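PDB 5EJY: myosin-I heavy chain, which moves along actin filaments as an ATP-driven motor in early phagocytosis and adhesion, the portion here being its first MyTH4-FERM tail unit. Local coordinates for residues S45-H50 with Y106-K111. Sequence-based numbering, arbitrary orientation.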
ATOM      1  N   SER A  45       5.533  34.994 -17.614  1.00 37.26           N
ATOM      2  CA  SER A  45       6.627  34.042 -17.698  1.00 38.94           C
ATOM      3  C   SER A  45       6.630  33.226 -16.410  1.00 34.82           C
ATOM      4  O   SER A  45       5.770  33.426 -15.554  1.00 35.57           O
ATOM      5  CB  SER A  45       7.958  34.772 -17.887  1.00 36.50           C
ATOM      6  OG  SER A  45       9.014  33.862 -18.142  1.00 35.39           O
ATOM      7  N   SER A  46       7.580  32.304 -16.269  1.00 30.19           N
ATOM      8  CA  SER A  46       7.697  31.535 -15.035  1.00 31.91           C
ATOM      9  C   SER A  46       8.127  32.472 -13.904  1.00 34.14           C
ATOM     10  O   SER A  46       8.761  33.494 -14.163  1.00 32.70           O
ATOM     11  CB  SER A  46       8.720  30.406 -15.207  1.00 27.69           C
ATOM     12  OG  SER A  46       9.996  30.902 -15.575  1.00 31.52           O
ATOM     13  N   LEU A  47       7.790  32.131 -12.660  1.00 25.70           N
ATOM     14  CA  LEU A  47       8.281  32.896 -11.506  1.00 28.17           C
ATOM     15  C   LEU A  47       9.775  32.742 -11.286  1.00 28.73           C
ATOM     16  O   LEU A  47      10.457  33.706 -10.939  1.00 31.02           O
ATOM     17  CB  LEU A  47       7.546  32.519 -10.205  1.00 28.86           C
ATOM     18  CG  LEU A  47       6.073  32.888 -10.028  1.00 29.76           C
ATOM     19  CD1 LEU A  47       5.622  32.625  -8.574  1.00 22.80           C
ATOM     20  CD2 LEU A  47       5.793  34.354 -10.407  1.00 33.23           C
ATOM     21  N   LEU A  48      10.286  31.524 -11.461  1.00 23.66           N
ATOM     22  CA  LEU A  48      11.703  31.277 -11.287  1.00 26.59           C
ATOM     23  C   LEU A  48      12.365  31.123 -12.655  1.00 29.34           C
ATOM     24  O   LEU A  48      11.694  31.103 -13.684  1.00 31.89           O
ATOM     25  CB  LEU A  48      11.938  30.041 -10.413  1.00 26.35           C
ATOM     26  CG  LEU A  48      11.274  30.102  -9.035  1.00 26.42           C
ATOM     27  CD1 LEU A  48      11.488  28.808  -8.257  1.00 24.52           C
ATOM     28  CD2 LEU A  48      11.816  31.312  -8.233  1.00 28.99           C
ATOM     29  N   VAL A  49      13.682  31.033 -12.670  1.00 29.80           N
ATOM     30  CA  VAL A  49      14.393  30.955 -13.940  1.00 30.24           C
ATOM     31  C   VAL A  49      14.645  29.502 -14.315  1.00 28.70           C
ATOM     32  O   VAL A  49      15.297  28.769 -13.576  1.00 32.93           O
ATOM     33  CB  VAL A  49      15.733  31.704 -13.882  1.00 32.48           C
ATOM     34  CG1 VAL A  49      16.500  31.533 -15.192  1.00 34.75           C
ATOM     35  CG2 VAL A  49      15.500  33.199 -13.553  1.00 33.78           C
ATOM     36  N   HIS A  50      14.126  29.090 -15.467  1.00 33.21           N
ATOM     37  CA  HIS A  50      14.389  27.751 -15.978  1.00 32.24           C
ATOM     38  C   HIS A  50      15.177  27.842 -17.293  1.00 34.36           C
ATOM     39  O   HIS A  50      14.772  28.535 -18.217  1.00 31.81           O
ATOM     40  CB  HIS A  50      13.070  26.981 -16.169  1.00 28.54           C
ATOM     41  CG  HIS A  50      12.187  26.989 -14.953  1.00 32.74           C
ATOM     42  ND1 HIS A  50      12.320  26.076 -13.926  1.00 29.22           N
ATOM     43  CD2 HIS A  50      11.172  27.811 -14.593  1.00 30.42           C
ATOM     44  CE1 HIS A  50      11.426  26.336 -12.987  1.00 31.83           C
ATOM     45  NE2 HIS A  50      10.711  27.379 -13.370  1.00 27.44           N
ATOM     46  N   TYR A 106       5.691  25.887  -5.588  1.00 20.26           N
ATOM     47  CA  TYR A 106       5.510  26.417  -4.241  1.00 23.33           C
ATOM     48  C   TYR A 106       5.522  27.950  -4.224  1.00 23.75           C
ATOM     49  O   TYR A 106       4.768  28.560  -3.486  1.00 23.72           O
ATOM     50  CB  TYR A 106       6.573  25.877  -3.290  1.00 20.74           C
ATOM     51  CG  TYR A 106       6.225  24.542  -2.666  1.00 20.84           C
ATOM     52  CD1 TYR A 106       5.394  24.470  -1.558  1.00 23.49           C
ATOM     53  CD2 TYR A 106       6.720  23.350  -3.197  1.00 21.28           C
ATOM     54  CE1 TYR A 106       5.074  23.251  -0.974  1.00 23.13           C
ATOM     55  CE2 TYR A 106       6.406  22.118  -2.613  1.00 20.35           C
ATOM     56  CZ  TYR A 106       5.587  22.082  -1.502  1.00 22.11           C
ATOM     57  OH  TYR A 106       5.270  20.879  -0.909  1.00 20.71           O
ATOM     58  N   CYS A 107       6.372  28.561  -5.042  1.00 23.16           N
ATOM     59  CA  CYS A 107       6.455  30.022  -5.094  1.00 22.22           C
ATOM     60  C   CYS A 107       5.167  30.616  -5.622  1.00 24.83           C
ATOM     61  O   CYS A 107       4.744  31.677  -5.170  1.00 23.35           O
ATOM     62  CB  CYS A 107       7.631  30.490  -5.959  1.00 21.36           C
ATOM     63  SG  CYS A 107       9.222  30.297  -5.197  1.00 25.80           S
ATOM     64  N   GLN A 108       4.554  29.951  -6.600  1.00 23.51           N
ATOM     65  CA  GLN A 108       3.265  30.409  -7.113  1.00 20.91           C
ATOM     66  C   GLN A 108       2.185  30.367  -6.040  1.00 27.31           C
ATOM     67  O   GLN A 108       1.314  31.241  -5.997  1.00 23.72           O
ATOM     68  CB  GLN A 108       2.818  29.586  -8.320  1.00 23.75           C
ATOM     69  CG  GLN A 108       3.700  29.756  -9.548  1.00 23.68           C
ATOM     70  CD  GLN A 108       3.159  29.008 -10.761  1.00 24.30           C
ATOM     71  OE1 GLN A 108       1.980  28.650 -10.814  1.00 24.97           O
ATOM     72  NE2 GLN A 108       4.021  28.774 -11.741  1.00 26.57           N
ATOM     73  N   LEU A 109       2.229  29.351  -5.181  1.00 21.19           N
ATOM     74  CA  LEU A 109       1.218  29.226  -4.122  1.00 24.46           C
ATOM     75  C   LEU A 109       1.457  30.220  -2.978  1.00 25.70           C
ATOM     76  O   LEU A 109       0.510  30.765  -2.399  1.00 23.34           O
ATOM     77  CB  LEU A 109       1.163  27.790  -3.584  1.00 21.81           C
ATOM     78  CG  LEU A 109       0.897  26.746  -4.671  1.00 24.61           C
ATOM     79  CD1 LEU A 109       0.959  25.318  -4.119  1.00 23.96           C
ATOM     80  CD2 LEU A 109      -0.443  27.012  -5.365  1.00 24.35           C
ATOM     81  N   ILE A 110       2.722  30.434  -2.638  1.00 25.76           N
ATOM     82  CA  ILE A 110       3.064  31.472  -1.663  1.00 24.31           C
ATOM     83  C   ILE A 110       2.560  32.812  -2.177  1.00 27.89           C
ATOM     84  O   ILE A 110       1.858  33.542  -1.470  1.00 25.11           O
ATOM     85  CB  ILE A 110       4.576  31.545  -1.436  1.00 23.33           C
ATOM     86  CG1 ILE A 110       5.067  30.249  -0.788  1.00 23.95           C
ATOM     87  CG2 ILE A 110       4.939  32.767  -0.562  1.00 28.37           C
ATOM     88  CD1 ILE A 110       6.561  30.041  -0.876  1.00 23.34           C
ATOM     89  N   LYS A 111       2.906  33.111  -3.425  1.00 24.26           N
ATOM     90  CA  LYS A 111       2.485  34.345  -4.091  1.00 29.23           C
ATOM     91  C   LYS A 111       0.969  34.554  -4.049  1.00 30.74           C
ATOM     92  O   LYS A 111       0.490  35.617  -3.637  1.00 27.95           O
ATOM     93  CB  LYS A 111       2.989  34.349  -5.547  1.00 27.84           C
ATOM     94  CG  LYS A 111       2.287  35.334  -6.474  1.00 29.47           C
ATOM     95  CD  LYS A 111       2.793  35.195  -7.923  1.00 26.07           C
ATOM     96  CE  LYS A 111       1.929  36.006  -8.881  1.00 32.10           C
ATOM     97  NZ  LYS A 111       2.070  37.477  -8.604  1.00 34.18           N
TER
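Leu47 drives one methyl, CD1, into the helix surface formed by Cys107, Gln108 and Lys111. It rests against the backbone there, with CD1 3.5 Å from Gln108 N and 3.6 Å from Cys107 C. The aliphatic part of Gln108 borders the same methyl, its CG 3.6 Å from Leu47 CD1, and Cys107 CB lies 3.9 Å from Leu47 CD1. One turn further on, Lys111 lays CD against both branches of the leucine, 4.0 Å from Leu47 CD2. Leucine suits this place because its two methyls can spread over a helix backbone and the carbon stems of polar residues together.

Beside it, Leu48 meets Cys107: both methyls of the leucine stand equally far from the sulfur, 4.1 Å from Cys107 SG to Leu48 CD1. With SG beside its own backbone N (chi1 -75°), the small thiol reaches the leucine fork without crowding it. Tyr19 touches both residues, so helix 16-23 meets the loop 45-50 and helix 102-112 of the MyTH4 region here.

Polar ends are satisfied outside this apolar contact. Gln108 NE2 bonds to Glu104 and Ala59 O, which holds its stem beside Leu47, while Lys111 NZ reaches Ser37 O and Gln39. Glu104, one turn before Gln108, also receives the backbone N-H groups of Leu47 and Leu48 and NE2 of His50, fixing the loop against helix 102-112. Within the loop, a short bond of 2.5 Å from Ser46 OG to Leu48 O, with a C=O...OG angle of 170° at the carbonyl oxygen, ties Ser46 to the residue two places on.

Between residues 45-50 and 106-111, then, cohesion is apolar, while the Glu104 carboxylate supplies direction by gathering N-H donors from both loop and helix, which would be expected to stabilise its negative charge.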